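Local coordinates for protein endonuclease V isoform X2 (Ciona intestinalis, PDB 6OZI) that probably cleaves inosine-containing nucleic acid strands near the inosine, as a metal-ion-dependent eukaryotic endonuclease V of the RNase H clan, at residues G39-S44 / S55-L60; Y85-E90 / C126-H131; D116-F121 / G142-L147. The protein carries 1 engineered substitution. All blocks are in the same frame, centred on the assembly; numbering follows the deposited sequence.

Interaction 1: G39-S44 / S55-L60. With nucleotides of chain C.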
loop_
_atom_site.group_PDB
_atom_site.type_symbol
_atom_site.label_atom_id
_atom_site.label_comp_id
_atom_site.label_asym_id
_atom_site.label_seq_id
_atom_site.Cartn_x
_atom_site.Cartn_y
_atom_site.Cartn_z
ATOM N N GLY A 39 18.842 0.350 -16.692
ATOM C CA GLY A 39 17.460 0.172 -17.075
ATOM C C GLY A 39 16.673 -0.641 -16.063
ATOM O O GLY A 39 17.230 -1.427 -15.285
ATOM N N GLY A 40 15.359 -0.409 -16.059
ATOM C CA GLY A 40 14.441 -1.246 -15.326
ATOM C C GLY A 40 13.291 -1.650 -16.227
ATOM O O GLY A 40 13.019 -1.020 -17.250
ATOM N N PHE A 41 12.623 -2.731 -15.839
ATOM C CA PHE A 41 11.477 -3.220 -16.588
ATOM C C PHE A 41 10.597 -4.016 -15.642
ATOM O O PHE A 41 11.104 -4.781 -14.821
ATOM C CB PHE A 41 11.892 -4.096 -17.771
ATOM C CG PHE A 41 10.771 -4.922 -18.330
ATOM C CD1 PHE A 41 9.910 -4.396 -19.276
ATOM C CD2 PHE A 41 10.570 -6.226 -17.902
ATOM C CE1 PHE A 41 8.875 -5.157 -19.793
ATOM C CE2 PHE A 41 9.532 -6.993 -18.414
ATOM C CZ PHE A 41 8.687 -6.457 -19.362
ATOM N N ASP A 42 9.285 -3.846 -15.769
ATOM C CA ASP A 42 8.373 -4.612 -14.934
ATOM C C ASP A 42 7.019 -4.709 -15.623
ATOM O O ASP A 42 6.753 -4.035 -16.622
ATOM C CB ASP A 42 8.239 -3.986 -13.548
ATOM C CG ASP A 42 7.887 -4.997 -12.494
ATOM O OD1 ASP A 42 7.794 -6.206 -12.815
ATOM O OD2 ASP A 42 7.713 -4.579 -11.332
ATOM N N VAL A 43 6.167 -5.572 -15.068
ATOM C CA VAL A 43 4.813 -5.797 -15.561
ATOM C C VAL A 43 3.851 -5.777 -14.385
ATOM O O VAL A 43 4.076 -6.459 -13.379
ATOM C CB VAL A 43 4.689 -7.132 -16.324
ATOM C CG1 VAL A 43 3.273 -7.344 -16.771
ATOM C CG2 VAL A 43 5.610 -7.138 -17.542
ATOM N N SER A 44 2.791 -4.989 -14.511
ATOM C CA SER A 44 1.655 -4.988 -13.610
ATOM C C SER A 44 0.489 -5.681 -14.304
ATOM O O SER A 44 0.351 -5.610 -15.526
ATOM C CB SER A 44 1.282 -3.554 -13.230
ATOM O OG SER A 44 0.172 -3.512 -12.354
ATOM N N SER A 55 3.093 -3.094 -19.156
ATOM C CA SER A 55 4.536 -3.173 -19.005
ATOM C C SER A 55 5.110 -1.773 -18.820
ATOM O O SER A 55 4.481 -0.771 -19.158
ATOM C CB SER A 55 5.178 -3.858 -20.212
ATOM O OG SER A 55 5.066 -3.069 -21.381
ATOM N N CYS A 56 6.311 -1.710 -18.249
ATOM C CA CYS A 56 7.001 -0.440 -18.075
ATOM C C CYS A 56 8.500 -0.656 -18.201
ATOM O O CYS A 56 9.050 -1.619 -17.652
ATOM C CB CYS A 56 6.695 0.204 -16.714
ATOM S SG CYS A 56 7.632 1.735 -16.378
ATOM N N MET A 57 9.155 0.249 -18.920
ATOM C CA MET A 57 10.607 0.268 -18.995
ATOM C C MET A 57 11.072 1.660 -18.600
ATOM O O MET A 57 10.479 2.659 -19.024
ATOM C CB MET A 57 11.107 -0.107 -20.399
ATOM C CG MET A 57 12.618 -0.006 -20.575
ATOM S SD MET A 57 13.245 -0.876 -22.041
ATOM C CE MET A 57 13.054 -2.602 -21.575
ATOM N N VAL A 58 12.103 1.719 -17.758
ATOM C CA VAL A 58 12.656 2.975 -17.274
ATOM C C VAL A 58 14.153 2.967 -17.535
ATOM O O VAL A 58 14.778 1.913 -17.667
ATOM C CB VAL A 58 12.390 3.196 -15.769
ATOM C CG1 VAL A 58 10.901 3.374 -15.495
ATOM C CG2 VAL A 58 12.946 2.029 -14.963
ATOM N N VAL A 59 14.723 4.166 -17.630
ATOM C CA VAL A 59 16.168 4.343 -17.656
ATOM C C VAL A 59 16.528 5.428 -16.652
ATOM O O VAL A 59 15.990 6.542 -16.716
ATOM C CB VAL A 59 16.704 4.712 -19.053
ATOM C CG1 VAL A 59 18.225 4.804 -19.017
ATOM C CG2 VAL A 59 16.268 3.693 -20.093
ATOM N N LEU A 60 17.451 5.104 -15.745
ATOM C CA LEU A 60 17.970 6.019 -14.740
ATOM C C LEU A 60 19.455 6.236 -14.981
ATOM O O LEU A 60 20.171 5.319 -15.390
ATOM C CB LEU A 60 17.770 5.478 -13.316
ATOM C CG LEU A 60 16.374 5.527 -12.692
ATOM C CD1 LEU A 60 15.398 4.596 -13.397
ATOM C CD2 LEU A 60 16.451 5.193 -11.212
ATOM P P DT C 7 7.381 -7.726 -9.067
ATOM O OP1 DT C 7 7.855 -6.445 -9.624
ATOM O OP2 DT C 7 7.669 -8.046 -7.651
ATOM O "O5'" DT C 7 5.802 -7.866 -9.287
ATOM C "C5'" DT C 7 5.204 -7.548 -10.540
ATOM C "C4'" DT C 7 3.707 -7.782 -10.471
ATOM O "O4'" DT C 7 3.461 -9.099 -9.895
ATOM C "C3'" DT C 7 2.948 -6.781 -9.588
ATOM O "O3'" DT C 7 1.683 -6.504 -10.134
ATOM C "C2'" DT C 7 2.823 -7.525 -8.270
ATOM C "C1'" DT C 7 2.649 -8.963 -8.749
ATOM N N1 DT C 7 3.051 -9.952 -7.714
ATOM C C2 DT C 7 2.093 -10.788 -7.190
ATOM O O2 DT C 7 0.938 -10.794 -7.572
ATOM N N3 DT C 7 2.542 -11.639 -6.217
ATOM C C4 DT C 7 3.827 -11.721 -5.703
ATOM O O4 DT C 7 4.131 -12.516 -4.819
ATOM C C5 DT C 7 4.785 -10.803 -6.282
ATOM C C7 DT C 7 6.211 -10.805 -5.806
ATOM C C6 DT C 7 4.353 -9.962 -7.244
ATOM P P DA C 8 0.664 -5.511 -9.377
ATOM O OP1 DA C 8 -0.180 -4.896 -10.420
ATOM O OP2 DA C 8 1.422 -4.642 -8.449
ATOM O "O5'" DA C 8 -0.263 -6.492 -8.516
ATOM C "C5'" DA C 8 -1.102 -7.442 -9.182
ATOM C "C4'" DA C 8 -2.323 -7.800 -8.345
ATOM O "O4'" DA C 8 -1.967 -8.767 -7.334
ATOM C "C3'" DA C 8 -2.977 -6.650 -7.595
ATOM O "O3'" DA C 8 -4.353 -6.918 -7.467
ATOM C "C2'" DA C 8 -2.273 -6.680 -6.240
ATOM C "C1'" DA C 8 -1.988 -8.168 -6.052
ATOM N N9 DA C 8 -0.705 -8.453 -5.416
ATOM C C8 DA C 8 0.503 -7.886 -5.695
ATOM N N7 DA C 8 1.490 -8.368 -4.976
ATOM C C5 DA C 8 0.884 -9.321 -4.174
ATOM C C6 DA C 8 1.381 -10.192 -3.174
ATOM N N6 DA C 8 2.668 -10.244 -2.799
ATOM N N1 DA C 8 0.498 -11.017 -2.579
ATOM C C2 DA C 8 -0.784 -10.965 -2.951
ATOM N N3 DA C 8 -1.365 -10.189 -3.859
ATOM C C4 DA C 8 -0.468 -9.385 -4.440
#

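Interaction 2: Y85-E90 / C126-H131. With nucleotides of chain C.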
loop_
_atom_site.group_PDB
_atom_site.type_symbol
_atom_site.label_atom_id
_atom_site.label_comp_id
_atom_site.label_asym_id
_atom_site.label_seq_id
_atom_site.Cartn_x
_atom_site.Cartn_y
_atom_site.Cartn_z
ATOM N N TYR A 85 9.219 -20.220 -14.711
ATOM C CA TYR A 85 8.788 -19.944 -16.080
ATOM C C TYR A 85 8.373 -18.485 -16.274
ATOM O O TYR A 85 7.585 -18.178 -17.175
ATOM C CB TYR A 85 7.648 -20.881 -16.482
ATOM C CG TYR A 85 8.020 -22.334 -16.319
ATOM C CD1 TYR A 85 8.749 -22.995 -17.295
ATOM C CD2 TYR A 85 7.662 -23.041 -15.173
ATOM C CE1 TYR A 85 9.108 -24.325 -17.139
ATOM C CE2 TYR A 85 8.017 -24.375 -15.008
ATOM C CZ TYR A 85 8.741 -25.006 -15.988
ATOM O OH TYR A 85 9.095 -26.325 -15.838
ATOM N N LEU A 86 8.911 -17.578 -15.452
ATOM C CA LEU A 86 8.576 -16.158 -15.545
ATOM C C LEU A 86 8.940 -15.584 -16.911
ATOM O O LEU A 86 8.255 -14.674 -17.425
ATOM C CB LEU A 86 9.303 -15.401 -14.425
ATOM C CG LEU A 86 9.198 -13.879 -14.341
ATOM C CD1 LEU A 86 7.741 -13.455 -14.157
ATOM C CD2 LEU A 86 10.067 -13.335 -13.212
ATOM N N ALA A 87 10.018 -16.109 -17.507
ATOM C CA ALA A 87 10.530 -15.571 -18.759
ATOM C C ALA A 87 9.475 -15.623 -19.849
ATOM O O ALA A 87 9.289 -14.656 -20.591
ATOM C CB ALA A 87 11.779 -16.340 -19.184
ATOM N N PHE A 88 8.779 -16.751 -19.973
ATOM C CA PHE A 88 7.790 -16.867 -21.036
ATOM C C PHE A 88 6.617 -15.929 -20.812
ATOM O O PHE A 88 5.917 -15.586 -21.769
ATOM C CB PHE A 88 7.348 -18.327 -21.153
ATOM C CG PHE A 88 8.501 -19.273 -21.373
ATOM C CD1 PHE A 88 9.042 -19.439 -22.638
ATOM C CD2 PHE A 88 9.070 -19.962 -20.314
ATOM C CE1 PHE A 88 10.111 -20.289 -22.850
ATOM C CE2 PHE A 88 10.146 -20.814 -20.519
ATOM C CZ PHE A 88 10.662 -20.976 -21.788
ATOM N N ARG A 89 6.449 -15.449 -19.578
ATOM C CA ARG A 89 5.432 -14.463 -19.247
ATOM C C ARG A 89 5.849 -13.047 -19.624
ATOM O O ARG A 89 4.983 -12.213 -19.917
ATOM C CB ARG A 89 5.119 -14.531 -17.751
ATOM C CG ARG A 89 4.125 -13.508 -17.240
ATOM C CD ARG A 89 3.547 -13.984 -15.928
ATOM N NE ARG A 89 2.875 -12.938 -15.172
ATOM C CZ ARG A 89 1.571 -12.699 -15.232
ATOM N NH1 ARG A 89 0.801 -13.421 -16.040
ATOM N NH2 ARG A 89 1.040 -11.731 -14.490
ATOM N N GLU A 90 7.138 -12.718 -19.595
ATOM C CA GLU A 90 7.482 -11.319 -19.844
ATOM C C GLU A 90 8.475 -11.082 -20.989
ATOM O O GLU A 90 8.898 -9.935 -21.187
ATOM C CB GLU A 90 7.984 -10.668 -18.546
ATOM C CG GLU A 90 9.108 -11.391 -17.863
ATOM C CD GLU A 90 9.462 -10.797 -16.496
ATOM O OE1 GLU A 90 8.590 -10.190 -15.827
ATOM O OE2 GLU A 90 10.633 -10.949 -16.091
ATOM N N CYS A 126 18.568 -20.782 -15.908
ATOM C CA CYS A 126 18.041 -19.958 -16.983
ATOM C C CYS A 126 16.814 -19.191 -16.488
ATOM O O CYS A 126 15.715 -19.307 -17.034
ATOM C CB CYS A 126 17.710 -20.831 -18.193
ATOM S SG CYS A 126 17.208 -19.940 -19.692
ATOM N N GLY A 127 16.985 -18.394 -15.431
ATOM C CA GLY A 127 15.901 -17.563 -14.952
ATOM C C GLY A 127 15.607 -16.425 -15.917
ATOM O O GLY A 127 16.350 -16.165 -16.867
ATOM N N ALA A 128 14.505 -15.715 -15.640
ATOM C CA ALA A 128 13.987 -14.721 -16.582
ATOM C C ALA A 128 15.009 -13.635 -16.889
ATOM O O ALA A 128 15.113 -13.188 -18.035
ATOM C CB ALA A 128 12.692 -14.104 -16.047
ATOM N N ALA A 129 15.785 -13.203 -15.890
ATOM C CA ALA A 129 16.766 -12.148 -16.135
ATOM C C ALA A 129 17.794 -12.596 -17.172
ATOM O O ALA A 129 18.131 -11.853 -18.106
ATOM C CB ALA A 129 17.451 -11.752 -14.829
ATOM N N SER A 130 18.295 -13.824 -17.021
ATOM C CA SER A 130 19.228 -14.382 -17.995
ATOM C C SER A 130 18.556 -14.608 -19.342
ATOM O O SER A 130 19.106 -14.247 -20.386
ATOM C CB SER A 130 19.802 -15.694 -17.469
ATOM O OG SER A 130 20.406 -15.512 -16.209
ATOM N N HIS A 131 17.366 -15.210 -19.327
ATOM C CA HIS A 131 16.624 -15.508 -20.548
ATOM C C HIS A 131 16.423 -14.256 -21.401
ATOM O O HIS A 131 16.788 -14.217 -22.585
ATOM C CB HIS A 131 15.285 -16.133 -20.146
ATOM C CG HIS A 131 14.512 -16.737 -21.276
ATOM N ND1 HIS A 131 13.915 -17.975 -21.179
ATOM C CD2 HIS A 131 14.193 -16.261 -22.501
ATOM C CE1 HIS A 131 13.282 -18.247 -22.305
ATOM N NE2 HIS A 131 13.438 -17.225 -23.126
ATOM P P DI C 5 8.388 -18.012 -5.750
ATOM O OP1 DI C 5 8.115 -17.617 -4.325
ATOM O OP2 DI C 5 7.137 -17.998 -6.592
ATOM O "O5'" DI C 5 9.586 -17.082 -6.396
ATOM C "C5'" DI C 5 10.591 -16.543 -5.574
ATOM C "C4'" DI C 5 11.329 -15.448 -6.326
ATOM O "O4'" DI C 5 12.056 -16.129 -7.603
ATOM C "C3'" DI C 5 10.513 -14.516 -6.780
ATOM O "O3'" DI C 5 11.128 -13.152 -6.688
ATOM C "C2'" DI C 5 10.278 -14.837 -8.277
ATOM C "C1'" DI C 5 11.566 -15.579 -8.691
ATOM N N9 DI C 5 11.214 -16.598 -9.691
ATOM C C8 DI C 5 10.382 -17.648 -9.784
ATOM N N7 DI C 5 10.540 -18.163 -11.023
ATOM C C5 DI C 5 11.443 -17.442 -11.667
ATOM C C6 DI C 5 12.021 -17.548 -13.077
ATOM O O6 DI C 5 11.662 -18.392 -13.824
ATOM N N1 DI C 5 12.996 -16.608 -13.505
ATOM C C2 DI C 5 13.434 -15.568 -12.621
ATOM N N3 DI C 5 12.877 -15.470 -11.283
ATOM C C4 DI C 5 11.862 -16.455 -10.837
#

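Interaction 3: D116-F121 / G142-L147. With nucleotides of chain C.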
loop_
_atom_site.group_PDB
_atom_site.type_symbol
_atom_site.label_atom_id
_atom_site.label_comp_id
_atom_site.label_asym_id
_atom_site.label_seq_id
_atom_site.Cartn_x
_atom_site.Cartn_y
_atom_site.Cartn_z
ATOM N N ASP A 116 13.378 -8.070 -12.327
ATOM C CA ASP A 116 12.818 -8.687 -11.131
ATOM C C ASP A 116 12.931 -10.200 -11.212
ATOM O O ASP A 116 12.542 -10.810 -12.210
ATOM C CB ASP A 116 11.349 -8.301 -10.952
ATOM C CG ASP A 116 11.155 -6.818 -10.741
ATOM O OD1 ASP A 116 11.367 -6.363 -9.597
ATOM O OD2 ASP A 116 10.780 -6.114 -11.703
ATOM N N GLY A 117 13.471 -10.807 -10.171
ATOM C CA GLY A 117 13.628 -12.237 -10.148
ATOM C C GLY A 117 15.072 -12.647 -10.343
ATOM O O GLY A 117 16.006 -11.854 -10.195
ATOM N N ASN A 118 15.246 -13.905 -10.713
ATOM C CA ASN A 118 16.553 -14.536 -10.748
ATOM C C ASN A 118 17.120 -14.588 -12.160
ATOM O O ASN A 118 16.394 -14.523 -13.157
ATOM C CB ASN A 118 16.457 -15.950 -10.180
ATOM C CG ASN A 118 15.834 -15.967 -8.811
ATOM O OD1 ASN A 118 16.205 -15.168 -7.953
ATOM N ND2 ASN A 118 14.866 -16.858 -8.599
ATOM N N GLY A 119 18.441 -14.719 -12.226
ATOM C CA GLY A 119 19.114 -15.023 -13.470
ATOM C C GLY A 119 19.646 -16.442 -13.449
ATOM O O GLY A 119 18.898 -17.393 -13.693
ATOM N N PHE A 120 20.935 -16.597 -13.135
ATOM C CA PHE A 120 21.536 -17.927 -13.025
ATOM C C PHE A 120 20.884 -18.747 -11.913
ATOM O O PHE A 120 20.862 -19.982 -11.981
ATOM C CB PHE A 120 23.040 -17.764 -12.784
ATOM C CG PHE A 120 23.828 -19.055 -12.765
ATOM C CD1 PHE A 120 23.956 -19.841 -13.904
ATOM C CD2 PHE A 120 24.500 -19.445 -11.619
ATOM C CE1 PHE A 120 24.712 -21.012 -13.884
ATOM C CE2 PHE A 120 25.256 -20.613 -11.592
ATOM C CZ PHE A 120 25.355 -21.399 -12.724
ATOM N N PHE A 121 20.328 -18.078 -10.902
ATOM C CA PHE A 121 19.754 -18.715 -9.713
ATOM C C PHE A 121 18.416 -19.361 -10.065
ATOM O O PHE A 121 17.336 -18.861 -9.734
ATOM C CB PHE A 121 19.615 -17.668 -8.612
ATOM C CG PHE A 121 19.155 -18.207 -7.295
ATOM C CD1 PHE A 121 19.129 -19.567 -7.044
ATOM C CD2 PHE A 121 18.762 -17.339 -6.293
ATOM C CE1 PHE A 121 18.709 -20.053 -5.813
ATOM C CE2 PHE A 121 18.341 -17.810 -5.059
ATOM C CZ PHE A 121 18.315 -19.168 -4.817
ATOM N N GLY A 142 19.796 -10.155 -12.213
ATOM C CA GLY A 142 18.605 -10.642 -11.547
ATOM C C GLY A 142 18.566 -10.168 -10.103
ATOM O O GLY A 142 19.529 -10.349 -9.355
ATOM N N VAL A 143 17.451 -9.547 -9.728
ATOM C CA VAL A 143 17.236 -9.069 -8.360
ATOM C C VAL A 143 15.898 -9.619 -7.890
ATOM O O VAL A 143 14.844 -9.219 -8.402
ATOM C CB VAL A 143 17.254 -7.539 -8.251
ATOM C CG1 VAL A 143 16.958 -7.119 -6.814
ATOM C CG2 VAL A 143 18.583 -6.969 -8.733
ATOM N N ALA A 144 15.930 -10.519 -6.911
ATOM C CA ALA A 144 14.731 -11.144 -6.377
ATOM C C ALA A 144 14.491 -10.657 -4.955
ATOM O O ALA A 144 15.437 -10.495 -4.177
ATOM C CB ALA A 144 14.850 -12.668 -6.396
ATOM N N LYS A 145 13.225 -10.392 -4.632
ATOM C CA LYS A 145 12.855 -9.919 -3.304
ATOM C C LYS A 145 12.539 -11.051 -2.342
ATOM O O LYS A 145 12.500 -10.826 -1.126
ATOM C CB LYS A 145 11.646 -8.987 -3.389
ATOM C CG LYS A 145 11.885 -7.755 -4.231
ATOM C CD LYS A 145 10.611 -6.918 -4.334
ATOM C CE LYS A 145 9.601 -7.594 -5.231
ATOM N NZ LYS A 145 10.129 -7.671 -6.621
ATOM N N SER A 146 12.280 -12.244 -2.859
ATOM C CA SER A 146 12.091 -13.428 -2.043
ATOM C C SER A 146 12.946 -14.549 -2.620
ATOM O O SER A 146 13.360 -14.514 -3.781
ATOM C CB SER A 146 10.610 -13.844 -1.980
ATOM O OG SER A 146 10.111 -14.093 -3.284
ATOM N N LEU A 147 13.214 -15.544 -1.791
ATOM C CA LEU A 147 14.141 -16.603 -2.145
ATOM C C LEU A 147 13.391 -17.739 -2.824
ATOM O O LEU A 147 12.376 -18.215 -2.311
ATOM C CB LEU A 147 14.857 -17.114 -0.899
ATOM C CG LEU A 147 15.934 -18.166 -1.123
ATOM C CD1 LEU A 147 17.127 -17.519 -1.777
ATOM C CD2 LEU A 147 16.322 -18.780 0.197
ATOM P P DI C 5 8.388 -18.012 -5.750
ATOM O OP1 DI C 5 8.115 -17.617 -4.325
ATOM O OP2 DI C 5 7.137 -17.998 -6.592
ATOM O "O5'" DI C 5 9.586 -17.082 -6.396
ATOM C "C5'" DI C 5 10.591 -16.543 -5.574
ATOM C "C4'" DI C 5 11.329 -15.448 -6.326
ATOM O "O4'" DI C 5 12.056 -16.129 -7.603
ATOM C "C3'" DI C 5 10.513 -14.516 -6.780
ATOM O "O3'" DI C 5 11.128 -13.152 -6.688
ATOM C "C2'" DI C 5 10.278 -14.837 -8.277
ATOM C "C1'" DI C 5 11.566 -15.579 -8.691
ATOM N N9 DI C 5 11.214 -16.598 -9.691
ATOM C C8 DI C 5 10.382 -17.648 -9.784
ATOM N N7 DI C 5 10.540 -18.163 -11.023
ATOM C C5 DI C 5 11.443 -17.442 -11.667
ATOM C C6 DI C 5 12.021 -17.548 -13.077
ATOM O O6 DI C 5 11.662 -18.392 -13.824
ATOM N N1 DI C 5 12.996 -16.608 -13.505
ATOM C C2 DI C 5 13.434 -15.568 -12.621
ATOM N N3 DI C 5 12.877 -15.470 -11.283
ATOM C C4 DI C 5 11.862 -16.455 -10.837
ATOM P P A C 6 10.208 -11.859 -6.430
ATOM O OP1 A C 6 11.089 -10.665 -6.405
ATOM O OP2 A C 6 9.319 -12.157 -5.277
ATOM O "O5'" A C 6 9.316 -11.740 -7.743
ATOM C "C5'" A C 6 9.885 -11.328 -8.978
ATOM C "C4'" A C 6 8.820 -11.182 -10.030
ATOM O "O4'" A C 6 8.175 -12.463 -10.228
ATOM C "C3'" A C 6 7.687 -10.244 -9.662
ATOM O "O3'" A C 6 7.991 -8.898 -9.968
ATOM C "C2'" A C 6 6.503 -10.796 -10.445
ATOM O "O2'" A C 6 6.546 -10.365 -11.797
ATOM C "C1'" A C 6 6.791 -12.288 -10.419
ATOM N N9 A C 6 6.084 -13.026 -9.356
ATOM C C8 A C 6 6.652 -13.682 -8.289
ATOM N N7 A C 6 5.787 -14.307 -7.529
ATOM C C5 A C 6 4.569 -14.061 -8.148
ATOM C C6 A C 6 3.252 -14.454 -7.842
ATOM N N6 A C 6 2.926 -15.211 -6.788
ATOM N N1 A C 6 2.266 -14.042 -8.673
ATOM C C2 A C 6 2.585 -13.284 -9.729
ATOM N N3 A C 6 3.782 -12.854 -10.120
ATOM C C4 A C 6 4.740 -13.284 -9.281
ATOM P P DT C 7 7.381 -7.726 -9.067
ATOM O OP1 DT C 7 7.855 -6.445 -9.624
ATOM O OP2 DT C 7 7.669 -8.046 -7.651
ATOM O "O5'" DT C 7 5.802 -7.866 -9.287
ATOM C "C5'" DT C 7 5.204 -7.548 -10.540
ATOM C "C4'" DT C 7 3.707 -7.782 -10.471
ATOM O "O4'" DT C 7 3.461 -9.099 -9.895
ATOM C "C3'" DT C 7 2.948 -6.781 -9.588
ATOM O "O3'" DT C 7 1.683 -6.504 -10.134
ATOM C "C2'" DT C 7 2.823 -7.525 -8.270
ATOM C "C1'" DT C 7 2.649 -8.963 -8.749
ATOM N N1 DT C 7 3.051 -9.952 -7.714
ATOM C C2 DT C 7 2.093 -10.788 -7.190
ATOM O O2 DT C 7 0.938 -10.794 -7.572
ATOM N N3 DT C 7 2.542 -11.639 -6.217
ATOM C C4 DT C 7 3.827 -11.721 -5.703
ATOM O O4 DT C 7 4.131 -12.516 -4.819
ATOM C C5 DT C 7 4.785 -10.803 -6.282
ATOM C C7 DT C 7 6.211 -10.805 -5.806
ATOM C C6 DT C 7 4.353 -9.962 -7.244
HETATM O O HOH W 1 9.863 -5.225 -7.872
HETATM O O HOH W 2 12.726 -7.680 -7.532
HETATM O O HOH W 3 15.238 -15.736 -5.448
#

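Interaction 1: G39-S44 / S55-L60
F41 and M57 face each other as a non-hydrogen-bonded pair of the antiparallel hairpin made by 39-44 and 55-60, and the phenylalanine side chain lies against the partner strand along one side of the ring. Its CB meets the thioether methyl, F41 CB to M57 CE being 4.2 Å. F41 CB and CG each lie 3.8 Å from C56 O. With CG anti to the backbone N (chi1 164°), the ring turns toward the neighbouring peptide: F41 CD1 comes within 3.3 Å of C56 O, and F41 CE1 within 3.9 Å of S55 CB, in both cases obliquely. At the tip, CZ leaves the hairpin and packs on E90 O. A long flexible methionine beside a flat ring suits this apolar face, where F94 and L101 of helix 86-104 add to the packing. The hydroxyl of S55 is bonded to E97.

Four backbone hydrogen bonds form the ladder of the hairpin, G40 N to V58 O, V58 N to G40 O, D42 N to C56 O and C56 N to D42 O, all 2.9 Å. G40 suits its place because V58 CG2 sits only 3.6 Å from G40 CA, taking the room above the glycine.

D42 and S44 carry the contact to the DNA of chain C. D42 OD2 stands 2.5 Å from OP1 of DT7. The same carboxylate oxygen has a hydrogen bond with the engineered asparagine N233; D42 OD1 accepts a weak bond from V43 N that may help to orient the carboxylate. S44 OG lies against OP1 of DA8 at a doubtfully short distance. The hairpin is thus apolar toward helix 86-104 and polar toward the phosphates, consistent with an RNase H-like site in which carboxylates and metal ions probably handle the strand to be cut.

Interaction 2: Y85-E90 / C126-H131
H131 sets its CG anti to the backbone N (chi1 -169°) and F88 sets its CG opposite the carbonyl carbon (chi1 -56°), two choices that bring the rings of neighbouring helices together. They form a T-shaped pair, the histidine edge directed at the phenylalanine face, with centroids of the F88 and H131 rings 5.2 Å apart and planes at 82°. On the histidine's own face rests the methyl of A87, whose CB lies 3.7 Å from the H131 ring centroid in a CH-pi contact.

Small residues suit the closest approach of the helices: A87 CB and A128 CB are 4.0 Å apart. The branch point of L86 presses on the same methyl, L86 CG to A128 CB being 3.9 Å. F88 is stacked in turn on W12 of helix 6-19.

Next to this apolar seam lies the hypoxanthine of DI5 in chain C. L86 N donates to DI5 O6 at 3.3 Å, and A128 N stands 2.8 Å from DI5 N1. G127, the N-cap residue of helix 128-136, passes close to the base edge, where lack of a side chain suits it. Apolar and aromatic contacts join the two helix starts beside the base, which probably helps place L86 N at O6, consistent with a base-recognition pocket.

Interaction 3: D116-F121 / G142-L147
The ammonium of K145 comes to D116 at an angle to the aspartate's side chain, and the two meet in a long salt bridge, D116 OD1 to K145 NZ 3.5 Å. The lysine chain bends twice near its tip, at chi3 (-72°) and again at chi4, which brings the ammonium back over the phosphates of chain C. There K145 NZ donates to OP2 of DT7 at 2.7 Å and to OP1 of the riboadenosine between DI5 and DT7. Two waters each join the D116 carboxylate to the ammonium, one reaching DT7 as well and the other V143 O. A long cation suits a place between a carboxylate and two phosphates, whose charges it probably offsets.

The amide of N118 turns back toward A144 and the sugar of DI5. Its OD1 lies 3.2 Å from A144 CB and accepts a hydrogen bond from a water that also donates to S146 O, while N118 ND2 comes 3.1 Å from O4' of DI5. S146 OG holds OP2 of the riboadenosine. Farther along, L147 crosses F121 at about a right angle, and L147 CD1 touches the ring at its edge, 3.5 Å from F121 CE2.

G117 N donates to V143 O at 2.7 Å. The positive phi of G117 (106°) is readily adopted by glycine, and the bare CA leaves room for the base of DI5. Segment 116-121 leaves the sheet where strand 112-116 runs parallel to 140-144; I229 of helix 227-243 packs on D116 and V143, and strands 184-190 and 200-206 flank F121.

How the interactions relate
From the N terminus, interaction 1 comes first and closes a short hairpin, ten residues separating 39-44 from 55-60. Only after strand 67-76 does interaction 2 open at 85-90, on helix 86-104. Before its partner 126-131 is reached, 116-121 opens interaction 3, which closes at 142-147; interactions 2 and 3 therefore cross, while interaction 1 stands in series before both. Strand 112-116, helix 128-136 and strand 140-144 make a beta-alpha-beta unit, and probable backbone hydrogen bonds from G127 and A129 to G119 and N118 join interactions 2 and 3. Strand 37-45 of the hairpin is also the parallel neighbour of 112-116, which places D42 near D116; interactions 1 and 3 thus share one sheet.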